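Local coordinates for protein 5,10-methylenetetrahydrofolate dehydrogenase (Bombyx mori, PDB 5ZF1) that probably oxidises 5,10-methylenetetrahydrofolate to 5,10-methenyltetrahydrofolate in one-carbon metabolism, with NADP+ as the likely electron acceptor, at residues B[224-227]-B[228-232]; B[172-175]-B[176-180]. All blocks are in the same frame, centred on the assembly; numbering follows the deposited sequence. Where two conformers were deposited one is given.

Contact 1: residues B[224-227]-B[228-232]; sequences KLIK and ADMVK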
loop_
_atom_site.group_PDB
_atom_site.type_symbol
_atom_site.label_atom_id
_atom_site.label_comp_id
_atom_site.label_asym_id
_atom_site.label_seq_id
_atom_site.Cartn_x
_atom_site.Cartn_y
_atom_site.Cartn_z
ATOM N N LYS B 224 11.813 -20.330 3.587
ATOM C CA LYS B 224 11.674 -20.163 5.021
ATOM C C LYS B 224 11.248 -21.499 5.610
ATOM O O LYS B 224 10.790 -22.399 4.898
ATOM C CB LYS B 224 10.651 -19.072 5.361
ATOM C CG LYS B 224 10.790 -18.529 6.771
ATOM C CD LYS B 224 12.068 -17.702 6.901
ATOM C CE LYS B 224 12.064 -16.549 5.899
ATOM N NZ LYS B 224 12.593 -15.276 6.467
ATOM N N LEU B 225 11.424 -21.643 6.917
ATOM C CA LEU B 225 10.947 -22.837 7.597
ATOM C C LEU B 225 10.277 -22.404 8.891
ATOM O O LEU B 225 10.928 -21.831 9.771
ATOM C CB LEU B 225 12.079 -23.832 7.857
ATOM C CG LEU B 225 11.599 -25.186 8.384
ATOM C CD1 LEU B 225 10.478 -25.737 7.507
ATOM C CD2 LEU B 225 12.756 -26.178 8.471
ATOM N N ILE B 226 8.974 -22.652 8.988
ATOM C CA ILE B 226 8.257 -22.481 10.246
ATOM C C ILE B 226 8.418 -23.776 11.030
ATOM O O ILE B 226 7.926 -24.823 10.611
ATOM C CB ILE B 226 6.778 -22.153 10.021
ATOM C CG1 ILE B 226 6.627 -20.899 9.159
ATOM C CG2 ILE B 226 6.094 -21.944 11.355
ATOM C CD1 ILE B 226 7.280 -19.684 9.750
ATOM N N LYS B 227 9.111 -23.707 12.153
ATOM C CA LYS B 227 9.297 -24.853 13.028
ATOM C C LYS B 227 8.369 -24.747 14.228
ATOM O O LYS B 227 7.873 -23.672 14.566
ATOM C CB LYS B 227 10.748 -24.951 13.502
ATOM C CG LYS B 227 11.778 -24.681 12.427
ATOM C CD LYS B 227 13.182 -24.906 12.976
ATOM C CE LYS B 227 14.070 -23.676 12.821
ATOM N NZ LYS B 227 13.636 -22.514 13.652
ATOM N N ALA B 228 8.159 -25.888 14.893
ATOM C CA ALA B 228 7.201 -25.938 15.992
ATOM C C ALA B 228 7.561 -24.967 17.110
ATOM O O ALA B 228 6.666 -24.404 17.753
ATOM C CB ALA B 228 7.094 -27.366 16.532
ATOM N N ASP B 229 8.856 -24.731 17.345
ATOM C CA ASP B 229 9.237 -23.799 18.399
ATOM C C ASP B 229 8.990 -22.345 18.022
ATOM O O ASP B 229 9.210 -21.461 18.859
ATOM C CB ASP B 229 10.708 -23.998 18.773
ATOM C CG ASP B 229 11.645 -23.793 17.599
ATOM O OD1 ASP B 229 11.159 -23.677 16.455
ATOM O OD2 ASP B 229 12.875 -23.751 17.824
ATOM N N MET B 230 8.542 -22.077 16.798
ATOM C CA MET B 230 8.199 -20.728 16.376
ATOM C C MET B 230 6.719 -20.438 16.514
ATOM O O MET B 230 6.300 -19.318 16.232
ATOM C CB MET B 230 8.629 -20.501 14.920
ATOM C CG MET B 230 10.152 -20.519 14.733
ATOM S SD MET B 230 10.687 -20.683 13.022
ATOM C CE MET B 230 9.887 -19.261 12.262
ATOM N N VAL B 231 5.914 -21.415 16.928
ATOM C CA VAL B 231 4.465 -21.320 16.801
ATOM C C VAL B 231 3.854 -21.163 18.184
ATOM O O VAL B 231 4.179 -21.912 19.115
ATOM C CB VAL B 231 3.893 -22.531 16.052
ATOM C CG1 VAL B 231 2.357 -22.467 15.990
ATOM C CG2 VAL B 231 4.490 -22.582 14.657
ATOM N N LYS B 232 3.009 -20.165 18.320
ATOM C CA LYS B 232 2.219 -20.005 19.523
ATOM C C LYS B 232 1.165 -21.103 19.560
ATOM O O LYS B 232 0.489 -21.336 18.554
ATOM C CB LYS B 232 1.563 -18.625 19.511
ATOM C CG LYS B 232 0.829 -18.224 20.769
ATOM C CD LYS B 232 0.184 -16.851 20.573
ATOM C CE LYS B 232 -0.798 -16.508 21.668
ATOM N NZ LYS B 232 -1.112 -15.052 21.626
#
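A228 CB leads away overall yet still touches K227 C, 3.7 Å off, as the chain bends into the short 3-10 segment 228-230. D229 comes next and reaches back to K227. With chi1 at 59°, its CG sits between its own backbone N and carbonyl carbon, which brings D229 OD1 to 3.2 Å from K227 CB. The two side chains run side by side in the same direction, but K227 NZ stays 3.9 Å from D229 OD1, a long salt bridge. M230 N closes the bend on K227 O at 2.8 Å, giving a type I beta turn in the loop between strands 215-218 and 236-239 of the Rossmann-type NAD(P)-binding domain. The donor stands above the carbonyl plane, not on a lone pair. From there the M230 side chain folds back against the backbone of 225-227: K227 N points almost straight at M230 SD, 3.5 Å away, in a weak N-H...S bond, and K227 NZ is equally close to SD from another side. The methyl CE of M230, bent round at chi3, touches I226 CD1 at 3.6 Å, the two side chains crossing at about a right angle. Helix 203-211 borders this side, with M230 packing on E207 and C210 and K227 NZ making a weak, long ion pair with E207. V231 N bonds A228 O, a second i+3 turn. V231 CG2 lies 3.7 Å from I226 CG2, another apolar contact at the buried I226. A228 rests on E262 and V231 on V263, both of helix 260-263, and both side chains also meet I266.

Contact 2: residues B[172-175]-B[176-180]; sequences MPIA and MMLHS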
loop_
_atom_site.group_PDB
_atom_site.type_symbol
_atom_site.label_atom_id
_atom_site.label_comp_id
_atom_site.label_asym_id
_atom_site.label_seq_id
_atom_site.Cartn_x
_atom_site.Cartn_y
_atom_site.Cartn_z
ATOM N N MET B 172 2.550 -8.089 -0.074
ATOM C CA MET B 172 2.094 -6.749 0.275
ATOM C C MET B 172 0.564 -6.671 0.291
ATOM O O MET B 172 -0.003 -6.146 1.262
ATOM C CB MET B 172 2.727 -5.716 -0.670
ATOM C CG MET B 172 2.387 -4.271 -0.356
ATOM S SD MET B 172 0.830 -3.740 -1.136
ATOM C CE MET B 172 1.284 -3.784 -2.892
ATOM N N PRO B 173 -0.143 -7.156 -0.729
ATOM C CA PRO B 173 -1.608 -7.091 -0.648
ATOM C C PRO B 173 -2.168 -7.901 0.509
ATOM O O PRO B 173 -3.179 -7.495 1.082
ATOM C CB PRO B 173 -2.064 -7.642 -2.011
ATOM C CG PRO B 173 -0.880 -7.460 -2.916
ATOM C CD PRO B 173 0.327 -7.625 -2.044
ATOM N N ILE B 174 -1.545 -9.013 0.887
ATOM C CA ILE B 174 -2.028 -9.757 2.053
ATOM C C ILE B 174 -1.916 -8.902 3.309
ATOM O O ILE B 174 -2.873 -8.766 4.083
ATOM C CB ILE B 174 -1.255 -11.077 2.208
ATOM C CG1 ILE B 174 -1.667 -12.058 1.108
ATOM C CG2 ILE B 174 -1.500 -11.659 3.621
ATOM C CD1 ILE B 174 -0.908 -13.369 1.117
ATOM N N ALA B 175 -0.729 -8.322 3.544
ATOM C CA ALA B 175 -0.560 -7.482 4.729
ATOM C C ALA B 175 -1.521 -6.306 4.719
ATOM O O ALA B 175 -2.081 -5.947 5.765
ATOM C CB ALA B 175 0.885 -6.981 4.825
ATOM N N MET B 176 -1.732 -5.693 3.540
ATOM C CA MET B 176 -2.599 -4.520 3.460
ATOM C C MET B 176 -4.020 -4.861 3.881
ATOM O O MET B 176 -4.655 -4.100 4.620
ATOM C CB MET B 176 -2.577 -3.948 2.040
ATOM C CG MET B 176 -3.271 -2.595 1.872
ATOM S SD MET B 176 -2.500 -1.197 2.744
ATOM C CE MET B 176 -0.844 -1.151 2.076
ATOM N N MET B 177 -4.531 -5.992 3.421
ATOM C CA MET B 177 -5.894 -6.417 3.751
ATOM C C MET B 177 -6.010 -6.813 5.208
ATOM O O MET B 177 -7.031 -6.564 5.854
ATOM C CB MET B 177 -6.311 -7.613 2.903
ATOM C CG MET B 177 -5.921 -7.543 1.471
ATOM S SD MET B 177 -7.316 -7.956 0.478
ATOM C CE MET B 177 -8.275 -6.545 0.948
ATOM N N LEU B 178 -4.987 -7.485 5.719
ATOM C CA LEU B 178 -5.038 -7.967 7.088
ATOM C C LEU B 178 -5.173 -6.824 8.081
ATOM O O LEU B 178 -5.743 -7.008 9.169
ATOM C CB LEU B 178 -3.783 -8.790 7.377
ATOM C CG LEU B 178 -3.867 -10.307 7.331
ATOM C CD1 LEU B 178 -4.309 -10.817 5.982
ATOM C CD2 LEU B 178 -2.506 -10.853 7.702
ATOM N N HIS B 179 -4.639 -5.648 7.751
ATOM C CA HIS B 179 -4.785 -4.489 8.622
ATOM C C HIS B 179 -5.804 -3.491 8.066
ATOM O O HIS B 179 -5.804 -2.325 8.451
ATOM C CB HIS B 179 -3.424 -3.842 8.929
ATOM C CG HIS B 179 -2.749 -3.143 7.780
ATOM N ND1 HIS B 179 -3.152 -1.914 7.309
ATOM C CD2 HIS B 179 -1.629 -3.458 7.082
ATOM C CE1 HIS B 179 -2.354 -1.532 6.326
ATOM N NE2 HIS B 179 -1.418 -2.453 6.170
ATOM N N SER B 180 -6.717 -3.947 7.212
ATOM C CA SER B 180 -7.731 -3.021 6.727
ATOM C C SER B 180 -8.673 -2.669 7.869
ATOM O O SER B 180 -8.818 -3.427 8.826
ATOM C CB SER B 180 -8.484 -3.610 5.533
ATOM O OG SER B 180 -8.767 -4.986 5.714
#
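Helix 171-178 is the connecting helix of a beta-alpha-beta unit in the Rossmann-type NAD(P)-binding domain, joining strand 160-164 to strand 193-197, and residues 172-180 take in nearly all of this short helix and its exit. M176 N bonds M172 O at 2.9 Å and L178 N bonds I174 O at 3.0 Å, both donors lying nearly along the C=O axis; M177 N meets P173 O at 3.1 Å with the donor tilted 29° from the carbonyl plane. One turn apart, I174 and L178 point the same way, side by side, with I174 CG2 3.8 Å from L178 CD1. I174 CG2 is placed for this by being anti to its own backbone N, with CG1 beside that N. The helix is buried on several sides: A175 and L178 lie on V194 of strand 193-197, and I174 packs on A142 and V145 of helix 140-151. M172 reaches C131 of the second subunit, so this surface is part of the dimer interface. H179 is the first residue to leave helical backbone angles. Its chi1 of 70° folds the imidazole back over the helix end, where M176 O stands 3.7 Å above the plane of the H179 ring, over its centre. The H179 side chain packs on V194 and on I196 of the second subunit, and H179 O accepts a bond from R166 of that subunit. An alanine here would lose the imidazole and would probably leave a gap where the side chain meets V194 and I196 of the second subunit, and M176 O without the ring over it. Beyond H179 the chain turns away, with S180 N bonding M177 O at 3.0 Å.

Overall arrangement
Both contacts are local and belong to the NAD(P)-binding domain, yet they lie in different settings: their centres are about 22 Å apart and their nearest atoms about 13 Å, with no touch. Contact 2 is wholly buried, closer to the centre of the chain, where a regular helix presses apolar side chains on strand 193-197, helix 140-151 and the second subunit. Contact 1 lies further out, partly buried and without contact to the other subunit. There two consecutive i+3 turns hold the loop, accompanied by a weak N-H...S bond, a long salt bridge and two apolar contacts, where contact 2 has regular i+4 helical bonds. Contact 2 comes first along the chain.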